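Local coordinates for glycosyl transferase family 8 (Streptococcus pneumoniae, PDB 5GVV), which transfers galactose from UDP-galactose to the terminal glucose of the already glycosylated serine-rich repeat protein PsrP, the third step of its O-glycosylation, at residues A7-G12 and Y37-D42; E46-I51 and L62-L67; K66-Q71 and A318-P323. One frame throughout, in Å; residues are numbered along the deposited sequence.

Contact 1 (A7-G12 and Y37-D42); sequences AVVFAG and YLLNQD. With UDP (uridine-5'-diphosphate), chain D.
Val9 and Tyr37, Phe10 and Leu38, and Ala11 and Leu39 pair as neighbours in two parallel strands whose axes run 20° apart. Four backbone hydrogen bonds join them, alternating in direction: Tyr37 N to Val8 O, Phe10 N to Tyr37 O, Leu39 N to Phe10 O and Gly12 N to Leu39 O. The closer side-chain packing lies on the face carrying Val9, Ala11, Tyr37 and Leu39, where three of the apolar pairs meet. The shortest joins Val9 CG2, placed anti to the backbone N, to Leu39 CD1 at 3.6 Å; the same methyl lies 3.9 Å from Tyr37 CB. The Tyr37 ring turns its edge to the first strand, with Val8 O near its plane, and its OH bonds to Glu99. On the other face Leu38 CD1 rests against Phe10 CB at 3.8 Å, while the Phe10 ring swings off toward helix 17-30.

Toward the ends of the strands the chains spread, from 4.5 Å between the CA atoms of Ala11 and Leu39 to 5.5 Å between those of Gly12 and Asn40. Asn40 is still held, its ND2 reaching Leu38 O from above the carbonyl plane and its OD1 taking Lys66. The solvent side begins with Gln41, which is exposed and gives its carbonyl to Gln237 of the second subunit.

Ala11 O accepts a hydrogen bond from UDP O2', though its 2.5 Å length is doubtful. Gly12 CA comes within 3.1 Å of UDP O2 on the uracil. Strand pairing on one side of this peptide and nucleotide on the other are consistent with the sheet positioning the backbone that meets both base and ribose.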
loop_
_atom_site.group_PDB
_atom_site.type_symbol
_atom_site.label_atom_id
_atom_site.label_comp_id
_atom_site.label_asym_id
_atom_site.label_seq_id
_atom_site.Cartn_x
_atom_site.Cartn_y
_atom_site.Cartn_z
ATOM N N ALA A 7 -1.595 3.921 -25.543
ATOM C CA ALA A 7 -0.740 2.968 -24.827
ATOM C C ALA A 7 0.233 3.629 -23.843
ATOM O O ALA A 7 0.984 4.547 -24.206
ATOM C CB ALA A 7 0.019 2.100 -25.813
ATOM N N VAL A 8 0.225 3.141 -22.603
ATOM C CA VAL A 8 1.057 3.682 -21.528
ATOM C C VAL A 8 1.681 2.525 -20.751
ATOM O O VAL A 8 1.012 1.520 -20.494
ATOM C CB VAL A 8 0.219 4.540 -20.560
ATOM C CG1 VAL A 8 1.079 5.062 -19.407
ATOM C CG2 VAL A 8 -0.434 5.699 -21.296
ATOM N N VAL A 9 2.954 2.648 -20.382
ATOM C CA VAL A 9 3.606 1.561 -19.647
ATOM C C VAL A 9 4.263 2.035 -18.346
ATOM O O VAL A 9 4.979 3.043 -18.331
ATOM C CB VAL A 9 4.601 0.763 -20.545
ATOM C CG1 VAL A 9 5.621 1.683 -21.190
ATOM C CG2 VAL A 9 5.291 -0.324 -19.746
ATOM N N PHE A 10 3.969 1.333 -17.252
ATOM C CA PHE A 10 4.655 1.546 -15.978
ATOM C C PHE A 10 5.487 0.307 -15.671
ATOM O O PHE A 10 5.294 -0.748 -16.288
ATOM C CB PHE A 10 3.661 1.748 -14.826
ATOM C CG PHE A 10 2.841 3.008 -14.919
ATOM C CD1 PHE A 10 1.666 3.034 -15.660
ATOM C CD2 PHE A 10 3.220 4.154 -14.227
ATOM C CE1 PHE A 10 0.898 4.191 -15.738
ATOM C CE2 PHE A 10 2.455 5.315 -14.293
ATOM C CZ PHE A 10 1.293 5.330 -15.051
ATOM N N ALA A 11 6.396 0.427 -14.708
ATOM C CA ALA A 11 7.226 -0.700 -14.281
ATOM C C ALA A 11 7.491 -0.593 -12.786
ATOM O O ALA A 11 7.996 0.429 -12.316
ATOM C CB ALA A 11 8.537 -0.708 -15.043
ATOM N N GLY A 12 7.156 -1.635 -12.031
ATOM C CA GLY A 12 7.372 -1.582 -10.598
ATOM C C GLY A 12 7.029 -2.867 -9.877
ATOM O O GLY A 12 6.269 -3.697 -10.388
ATOM N N TYR A 37 0.127 -0.947 -19.768
ATOM C CA TYR A 37 0.951 -2.115 -19.479
ATOM C C TYR A 37 1.640 -1.890 -18.137
ATOM O O TYR A 37 2.075 -0.774 -17.843
ATOM C CB TYR A 37 2.017 -2.310 -20.560
ATOM C CG TYR A 37 1.495 -2.609 -21.950
ATOM C CD1 TYR A 37 1.536 -3.900 -22.459
ATOM C CD2 TYR A 37 0.992 -1.599 -22.766
ATOM C CE1 TYR A 37 1.077 -4.185 -23.733
ATOM C CE2 TYR A 37 0.529 -1.878 -24.052
ATOM C CZ TYR A 37 0.575 -3.176 -24.525
ATOM O OH TYR A 37 0.118 -3.474 -25.797
ATOM N N LEU A 38 1.731 -2.931 -17.315
ATOM C CA LEU A 38 2.479 -2.823 -16.063
ATOM C C LEU A 38 3.488 -3.952 -15.940
ATOM O O LEU A 38 3.121 -5.107 -15.702
ATOM C CB LEU A 38 1.546 -2.814 -14.850
ATOM C CG LEU A 38 2.206 -2.821 -13.467
ATOM C CD1 LEU A 38 3.193 -1.679 -13.345
ATOM C CD2 LEU A 38 1.147 -2.726 -12.374
ATOM N N LEU A 39 4.761 -3.615 -16.112
ATOM C CA LEU A 39 5.830 -4.598 -15.983
ATOM C C LEU A 39 6.111 -4.868 -14.507
ATOM O O LEU A 39 6.358 -3.939 -13.735
ATOM C CB LEU A 39 7.094 -4.112 -16.698
ATOM C CG LEU A 39 7.206 -4.453 -18.191
ATOM C CD1 LEU A 39 6.125 -3.762 -18.997
ATOM C CD2 LEU A 39 8.596 -4.117 -18.748
ATOM N N ASN A 40 6.047 -6.135 -14.111
ATOM C CA ASN A 40 6.252 -6.503 -12.712
ATOM C C ASN A 40 6.611 -7.976 -12.576
ATOM O O ASN A 40 6.517 -8.731 -13.543
ATOM C CB ASN A 40 4.994 -6.204 -11.887
ATOM C CG ASN A 40 3.851 -7.171 -12.184
ATOM O OD1 ASN A 40 3.500 -8.012 -11.352
ATOM N ND2 ASN A 40 3.256 -7.045 -13.367
ATOM N N GLN A 41 7.017 -8.381 -11.375
ATOM C CA GLN A 41 7.327 -9.781 -11.101
ATOM C C GLN A 41 6.379 -10.367 -10.073
ATOM O O GLN A 41 6.031 -11.545 -10.140
ATOM C CB GLN A 41 8.742 -9.931 -10.543
ATOM C CG GLN A 41 9.872 -9.497 -11.451
ATOM C CD GLN A 41 11.226 -9.913 -10.899
ATOM O OE1 GLN A 41 11.918 -9.127 -10.252
ATOM N NE2 GLN A 41 11.601 -11.162 -11.142
ATOM N N ASP A 42 5.966 -9.547 -9.113
ATOM C CA ASP A 42 5.335 -10.085 -7.910
ATOM C C ASP A 42 4.016 -9.441 -7.490
ATOM O O ASP A 42 3.559 -9.664 -6.371
ATOM C CB ASP A 42 6.329 -10.026 -6.746
ATOM C CG ASP A 42 6.739 -8.599 -6.399
ATOM O OD1 ASP A 42 6.556 -7.683 -7.236
ATOM O OD2 ASP A 42 7.256 -8.398 -5.282
HETATM N N1 UDP D . 11.018 1.256 -8.595
HETATM C C2 UDP D . 10.295 0.229 -8.019
HETATM N N3 UDP D . 10.488 -0.112 -6.693
HETATM C C4 UDP D . 11.414 0.576 -5.934
HETATM C C5 UDP D . 12.140 1.614 -6.517
HETATM C C6 UDP D . 12.015 1.866 -7.882
HETATM O O2 UDP D . 9.473 -0.383 -8.695
HETATM O O4 UDP D . 11.583 0.272 -4.748
HETATM C "C1'" UDP D . 10.781 1.593 -10.016
HETATM C "C2'" UDP D . 9.703 2.662 -10.109
HETATM O "O2'" UDP D . 8.930 2.479 -11.274
HETATM C "C3'" UDP D . 10.490 3.945 -10.243
HETATM C "C4'" UDP D . 11.723 3.482 -11.010
HETATM O "O4'" UDP D . 11.950 2.144 -10.599
HETATM O "O3'" UDP D . 9.751 4.923 -10.943
HETATM C "C5'" UDP D . 12.947 4.352 -10.738
HETATM O "O5'" UDP D . 12.919 4.762 -9.388
HETATM P PA UDP D . 12.914 6.332 -9.057
HETATM O O1A UDP D . 11.703 6.891 -9.693
HETATM O O2A UDP D . 12.927 6.558 -7.592
HETATM O O3A UDP D . 14.259 6.920 -9.733
HETATM P PB UDP D . 14.453 8.481 -10.104
HETATM O O1B UDP D . 15.623 8.652 -10.997
HETATM O O2B UDP D . 14.708 9.226 -8.850
HETATM O O3B UDP D . 13.230 9.001 -10.763
#

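Contact 2 (E46-I51 and L62-L67); sequences EWFSQI and LIDCKL
Asp64 extends its carboxyl carbon anti to the backbone N (chi1 -175°), and this lays the carboxylate over one face of the Phe48 ring, which is turned toward the strand at chi1 -89°. The two planes lie only 12° apart, with Asp64 CG 3.4 Å above the ring of Phe48 and displaced toward its rim. The nearest approach is Phe48 CZ to Asp64 OD1, at 3.3 Å. Asp64 CB also sits over the ring, 3.7 Å from the centroid of Phe48 and close to its normal, a CH-pi contact. The opposite face of Phe48 is taken by Trp47 CE3, so the ring is held between its helical neighbour and the strand.

Further along, Leu62 CD2 fills the angle between two helical side chains, touching Phe48 CD1 and Ile51 CG2 at 3.7 Å each, and meets the Trp47 ring more distantly. Helix 45-57 thus covers strand 61-66, running nearly antiparallel to it, as the helix of the beta-alpha-beta crossover between strands 34-40 and 61-66. One face of the Trp47 ring carries Ile51 CG1, and its NE1 bonds to Glu21.

No hydrogen bond links residues 46-51 to 62-67, although Arg52 NE, one residue further along the helix, bonds to Leu62 O. The polar groups pair within the strand, with the neighbouring strand and with the loop before the helix. Lys66 NZ forms a salt bridge to the syn lone pair of Asp64 OD2 at 2.8 Å and also binds Ile43 O, while Asn40 ND2 reaches Asp64 OD1. A buried carboxylate stacked on a phenyl face would be costly by itself; the ammonium and the amide probably pay for it and are consistent with a charged Asp64.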
loop_
_atom_site.group_PDB
_atom_site.type_symbol
_atom_site.label_atom_id
_atom_site.label_comp_id
_atom_site.label_asym_id
_atom_site.label_seq_id
_atom_site.Cartn_x
_atom_site.Cartn_y
_atom_site.Cartn_z
ATOM N N GLU A 46 -5.133 -10.483 -7.854
ATOM C CA GLU A 46 -6.362 -9.859 -7.366
ATOM C C GLU A 46 -6.356 -8.354 -7.591
ATOM O O GLU A 46 -7.394 -7.752 -7.888
ATOM C CB GLU A 46 -6.560 -10.140 -5.871
ATOM C CG GLU A 46 -6.939 -11.584 -5.536
ATOM C CD GLU A 46 -5.738 -12.492 -5.377
ATOM O OE1 GLU A 46 -4.603 -12.052 -5.648
ATOM O OE2 GLU A 46 -5.930 -13.657 -4.973
ATOM N N TRP A 47 -5.189 -7.744 -7.429
ATOM C CA TRP A 47 -5.048 -6.312 -7.664
ATOM C C TRP A 47 -5.316 -6.010 -9.132
ATOM O O TRP A 47 -6.097 -5.113 -9.452
ATOM C CB TRP A 47 -3.652 -5.832 -7.253
ATOM C CG TRP A 47 -3.462 -4.336 -7.393
ATOM C CD1 TRP A 47 -3.758 -3.373 -6.466
ATOM C CD2 TRP A 47 -2.934 -3.646 -8.528
ATOM N NE1 TRP A 47 -3.445 -2.123 -6.961
ATOM C CE2 TRP A 47 -2.940 -2.268 -8.230
ATOM C CE3 TRP A 47 -2.457 -4.063 -9.775
ATOM C CZ2 TRP A 47 -2.485 -1.302 -9.132
ATOM C CZ3 TRP A 47 -2.004 -3.103 -10.670
ATOM C CH2 TRP A 47 -2.021 -1.739 -10.342
ATOM N N PHE A 48 -4.687 -6.776 -10.019
ATOM C CA PHE A 48 -4.878 -6.599 -11.453
ATOM C C PHE A 48 -6.331 -6.773 -11.884
ATOM O O PHE A 48 -6.834 -5.976 -12.675
ATOM C CB PHE A 48 -4.001 -7.583 -12.232
ATOM C CG PHE A 48 -2.632 -7.061 -12.535
ATOM C CD1 PHE A 48 -2.429 -6.210 -13.613
ATOM C CD2 PHE A 48 -1.545 -7.430 -11.754
ATOM C CE1 PHE A 48 -1.167 -5.721 -13.905
ATOM C CE2 PHE A 48 -0.276 -6.949 -12.035
ATOM C CZ PHE A 48 -0.086 -6.092 -13.116
ATOM N N SER A 49 -7.003 -7.806 -11.373
ATOM C CA SER A 49 -8.398 -8.055 -11.739
ATOM C C SER A 49 -9.312 -6.851 -11.507
ATOM O O SER A 49 -10.082 -6.471 -12.395
ATOM C CB SER A 49 -8.945 -9.285 -11.012
ATOM O OG SER A 49 -8.313 -10.459 -11.484
ATOM N N GLN A 50 -9.220 -6.248 -10.324
ATOM C CA GLN A 50 -10.087 -5.123 -9.979
ATOM C C GLN A 50 -9.764 -3.860 -10.771
ATOM O O GLN A 50 -10.664 -3.196 -11.299
ATOM C CB GLN A 50 -10.002 -4.819 -8.482
ATOM C CG GLN A 50 -10.975 -3.729 -8.041
ATOM C CD GLN A 50 -12.426 -4.134 -8.242
ATOM O OE1 GLN A 50 -12.950 -4.965 -7.506
ATOM N NE2 GLN A 50 -13.076 -3.555 -9.246
ATOM N N ILE A 51 -8.482 -3.516 -10.835
ATOM C CA ILE A 51 -8.070 -2.290 -11.499
ATOM C C ILE A 51 -8.344 -2.401 -13.001
ATOM O O ILE A 51 -8.673 -1.407 -13.656
ATOM C CB ILE A 51 -6.579 -1.991 -11.243
ATOM C CG1 ILE A 51 -6.287 -1.943 -9.743
ATOM C CG2 ILE A 51 -6.165 -0.682 -11.903
ATOM C CD1 ILE A 51 -7.194 -0.994 -8.970
ATOM N N LEU A 62 -5.936 -3.042 -18.906
ATOM C CA LEU A 62 -4.752 -3.170 -18.057
ATOM C C LEU A 62 -4.046 -4.491 -18.351
ATOM O O LEU A 62 -4.640 -5.568 -18.224
ATOM C CB LEU A 62 -5.131 -3.077 -16.573
ATOM C CG LEU A 62 -3.968 -3.215 -15.585
ATOM C CD1 LEU A 62 -2.890 -2.165 -15.862
ATOM C CD2 LEU A 62 -4.446 -3.124 -14.140
ATOM N N ILE A 63 -2.780 -4.405 -18.746
ATOM C CA ILE A 63 -2.036 -5.581 -19.179
ATOM C C ILE A 63 -0.986 -5.956 -18.146
ATOM O O ILE A 63 -0.100 -5.152 -17.847
ATOM C CB ILE A 63 -1.336 -5.336 -20.539
ATOM C CG1 ILE A 63 -2.282 -4.627 -21.511
ATOM C CG2 ILE A 63 -0.825 -6.652 -21.122
ATOM C CD1 ILE A 63 -3.521 -5.443 -21.863
ATOM N N ASP A 64 -1.083 -7.172 -17.614
ATOM C CA ASP A 64 -0.120 -7.671 -16.635
ATOM C C ASP A 64 1.085 -8.231 -17.368
ATOM O O ASP A 64 1.008 -9.296 -17.977
ATOM C CB ASP A 64 -0.768 -8.749 -15.754
ATOM C CG ASP A 64 0.146 -9.236 -14.636
ATOM O OD1 ASP A 64 1.293 -8.746 -14.526
ATOM O OD2 ASP A 64 -0.296 -10.106 -13.851
ATOM N N CYS A 65 2.199 -7.510 -17.315
ATOM C CA CYS A 65 3.409 -7.968 -17.980
ATOM C C CYS A 65 4.354 -8.585 -16.959
ATOM O O CYS A 65 5.113 -7.881 -16.291
ATOM C CB CYS A 65 4.073 -6.816 -18.730
ATOM S SG CYS A 65 2.981 -6.090 -19.973
ATOM N N LYS A 66 4.295 -9.907 -16.840
ATOM C CA LYS A 66 5.068 -10.616 -15.826
ATOM C C LYS A 66 6.495 -10.909 -16.282
ATOM O O LYS A 66 6.721 -11.688 -17.216
ATOM C CB LYS A 66 4.352 -11.909 -15.412
ATOM C CG LYS A 66 3.236 -11.687 -14.385
ATOM C CD LYS A 66 3.806 -11.125 -13.089
ATOM C CE LYS A 66 2.797 -11.162 -11.939
ATOM N NZ LYS A 66 1.788 -10.069 -12.017
ATOM N N LEU A 67 7.454 -10.278 -15.614
ATOM C CA LEU A 67 8.863 -10.522 -15.895
ATOM C C LEU A 67 9.353 -11.731 -15.103
ATOM O O LEU A 67 10.222 -11.618 -14.233
ATOM C CB LEU A 67 9.716 -9.286 -15.591
ATOM C CG LEU A 67 9.516 -8.069 -16.496
ATOM C CD1 LEU A 67 8.322 -7.291 -16.032
ATOM C CD2 LEU A 67 10.729 -7.170 -16.500
#

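Contact 3 (K66-Q71 and A318-P323); sequences KLIGSQ and ALTRFP
Thr320 OG1, a hydroxyl oxygen buried at this junction, meets carbon from the facing segment: Lys66 CE at 3.4 Å and Ile68 CD1 at 3.6 Å. No hydrogen bond links the two segments. The hydroxyl is hydrogen-bonded to Leu317 O, just before the 3-10 segment; with chi1 at 56°, OG1 sits between the backbone N and the carbonyl carbon. Both opposing side chains cross Thr320 at about a right angle. The part of Lys66 used here is the aliphatic stem: chi1 (-81°) and the bend at chi2 lay CG, CD and CE past OG1, and Lys66 CG also lies 4.0 Å from Arg321 CB. The rest is apolar. Ile68 CB faces Ala318 CB at 4.0 Å, while the ethyl arm of Ile68 reaches on to Ala318 CA.

This interface joins the surroundings of the two larger sheets of the chain. Lys66 ends the edge strand 61-66 of the GT-A-type catalytic sheet; an inverse gamma turn centred on Leu67 follows, and Lys66 and Ile68 on either side of it both point at residues 318-323. Residues 318-321 form a short 3-10 segment, and the chain runs on through Phe322 and Pro323 to strand 325-328, the edge strand of the Rossmann-like parallel sheet nearer the C-terminus.

Several interactions of Arg321 probably steady that turn. Ala318 O accepts two bonds, from Arg321 N and, at 2.9 Å, from Arg321 NH1, which approach from opposite faces of its plane. The NH1 donor lies far above the carbonyl plane, yet Ala318 O is in the plane of the guanidinium. Phe322 CE2 covers one face of the Arg321 guanidinium, 3.2 Å above its centre, and Arg321 NH2 makes a salt bridge with Asp293. The second subunit also reaches the junction, where its Gln237 packs on Lys66 and its Phe238 on Thr320.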
loop_
_atom_site.group_PDB
_atom_site.type_symbol
_atom_site.label_atom_id
_atom_site.label_comp_id
_atom_site.label_asym_id
_atom_site.label_seq_id
_atom_site.Cartn_x
_atom_site.Cartn_y
_atom_site.Cartn_z
ATOM N N LYS A 66 4.295 -9.907 -16.840
ATOM C CA LYS A 66 5.068 -10.616 -15.826
ATOM C C LYS A 66 6.495 -10.909 -16.282
ATOM O O LYS A 66 6.721 -11.688 -17.216
ATOM C CB LYS A 66 4.352 -11.909 -15.412
ATOM C CG LYS A 66 3.236 -11.687 -14.385
ATOM C CD LYS A 66 3.806 -11.125 -13.089
ATOM C CE LYS A 66 2.797 -11.162 -11.939
ATOM N NZ LYS A 66 1.788 -10.069 -12.017
ATOM N N LEU A 67 7.454 -10.278 -15.614
ATOM C CA LEU A 67 8.863 -10.522 -15.895
ATOM C C LEU A 67 9.353 -11.731 -15.103
ATOM O O LEU A 67 10.222 -11.618 -14.233
ATOM C CB LEU A 67 9.716 -9.286 -15.591
ATOM C CG LEU A 67 9.516 -8.069 -16.496
ATOM C CD1 LEU A 67 8.322 -7.291 -16.032
ATOM C CD2 LEU A 67 10.729 -7.170 -16.500
ATOM N N ILE A 68 8.787 -12.889 -15.415
ATOM C CA ILE A 68 9.150 -14.125 -14.741
ATOM C C ILE A 68 9.837 -15.047 -15.738
ATOM O O ILE A 68 9.250 -15.418 -16.755
ATOM C CB ILE A 68 7.907 -14.817 -14.151
ATOM C CG1 ILE A 68 7.183 -13.868 -13.189
ATOM C CG2 ILE A 68 8.298 -16.117 -13.459
ATOM C CD1 ILE A 68 5.858 -14.399 -12.660
ATOM N N GLY A 69 11.084 -15.408 -15.448
ATOM C CA GLY A 69 11.856 -16.246 -16.350
ATOM C C GLY A 69 13.294 -15.776 -16.482
ATOM O O GLY A 69 13.638 -14.666 -16.068
ATOM N N SER A 70 14.131 -16.625 -17.071
ATOM C CA SER A 70 15.559 -16.357 -17.201
ATOM C C SER A 70 15.861 -15.282 -18.244
ATOM O O SER A 70 16.851 -14.561 -18.125
ATOM C CB SER A 70 16.304 -17.646 -17.558
ATOM O OG SER A 70 15.928 -18.109 -18.846
ATOM N N GLN A 71 15.009 -15.176 -19.264
ATOM C CA GLN A 71 15.201 -14.175 -20.317
ATOM C C GLN A 71 15.125 -12.762 -19.744
ATOM O O GLN A 71 15.570 -11.803 -20.373
ATOM C CB GLN A 71 14.194 -14.360 -21.462
ATOM C CG GLN A 71 12.739 -14.041 -21.115
ATOM C CD GLN A 71 12.033 -15.191 -20.418
ATOM O OE1 GLN A 71 12.557 -15.773 -19.468
ATOM N NE2 GLN A 71 10.838 -15.531 -20.897
ATOM N N ALA A 318 4.975 -18.107 -13.930
ATOM C CA ALA A 318 4.623 -17.133 -14.960
ATOM C C ALA A 318 3.147 -17.209 -15.348
ATOM O O ALA A 318 2.635 -16.316 -16.020
ATOM C CB ALA A 318 5.506 -17.316 -16.191
ATOM N N LEU A 319 2.464 -18.275 -14.930
ATOM C CA LEU A 319 1.036 -18.419 -15.207
ATOM C C LEU A 319 0.199 -17.342 -14.507
ATOM O O LEU A 319 -0.988 -17.196 -14.798
ATOM C CB LEU A 319 0.544 -19.817 -14.815
ATOM C CG LEU A 319 1.123 -21.015 -15.571
ATOM C CD1 LEU A 319 0.616 -22.331 -14.991
ATOM C CD2 LEU A 319 0.799 -20.924 -17.061
ATOM N N THR A 320 0.815 -16.596 -13.589
ATOM C CA THR A 320 0.150 -15.476 -12.918
ATOM C C THR A 320 -0.229 -14.331 -13.863
ATOM O O THR A 320 -0.986 -13.432 -13.487
ATOM C CB THR A 320 1.017 -14.896 -11.781
ATOM O OG1 THR A 320 2.303 -14.510 -12.290
ATOM C CG2 THR A 320 1.199 -15.913 -10.672
ATOM N N ARG A 321 0.287 -14.360 -15.089
ATOM C CA ARG A 321 -0.055 -13.339 -16.074
ATOM C C ARG A 321 -1.485 -13.528 -16.572
ATOM O O ARG A 321 -2.073 -12.606 -17.149
ATOM C CB ARG A 321 0.926 -13.369 -17.248
ATOM C CG ARG A 321 0.769 -14.564 -18.189
ATOM C CD ARG A 321 1.984 -14.710 -19.091
ATOM N NE ARG A 321 1.815 -15.754 -20.105
ATOM C CZ ARG A 321 2.014 -17.051 -19.886
ATOM N NH1 ARG A 321 2.366 -17.481 -18.679
ATOM N NH2 ARG A 321 1.851 -17.929 -20.872
ATOM N N PHE A 322 -2.037 -14.723 -16.339
ATOM C CA PHE A 322 -3.420 -15.025 -16.698
ATOM C C PHE A 322 -4.340 -14.689 -15.543
ATOM O O PHE A 322 -4.007 -14.961 -14.387
ATOM C CB PHE A 322 -3.589 -16.510 -17.030
ATOM C CG PHE A 322 -2.808 -16.963 -18.224
ATOM C CD1 PHE A 322 -3.225 -16.632 -19.506
ATOM C CD2 PHE A 322 -1.678 -17.753 -18.070
ATOM C CE1 PHE A 322 -2.518 -17.063 -20.614
ATOM C CE2 PHE A 322 -0.964 -18.189 -19.172
ATOM C CZ PHE A 322 -1.383 -17.841 -20.448
ATOM N N PRO A 323 -5.514 -14.112 -15.851
ATOM C CA PRO A 323 -6.475 -13.744 -14.810
ATOM C C PRO A 323 -7.246 -14.956 -14.304
ATOM O O PRO A 323 -7.935 -14.847 -13.290
ATOM C CB PRO A 323 -7.423 -12.790 -15.540
ATOM C CG PRO A 323 -7.378 -13.243 -16.972
ATOM C CD PRO A 323 -5.965 -13.708 -17.198
#

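Along the chain, contact 1 closes before contact 2 opens, and contact 3 starts where contact 2 ends, sharing Lys66 and Leu67 with it. Contacts 1 and 2 belong to successive beta-alpha-beta units on one sheet, in which strands 6-11, 34-40 and 61-66 lie side by side; their centres are about 9 Å apart. Contact 3, its centre about 11 Å from that of contact 2 and 12 Å from that of contact 1, joins the edge of that sheet to residues before strand 325-328 of the other sheet, 247 residues on. The series therefore runs from the UDP pocket, through the catalytic fold, to the neighbouring parallel-sheet region, and all three contacts touch the second subunit.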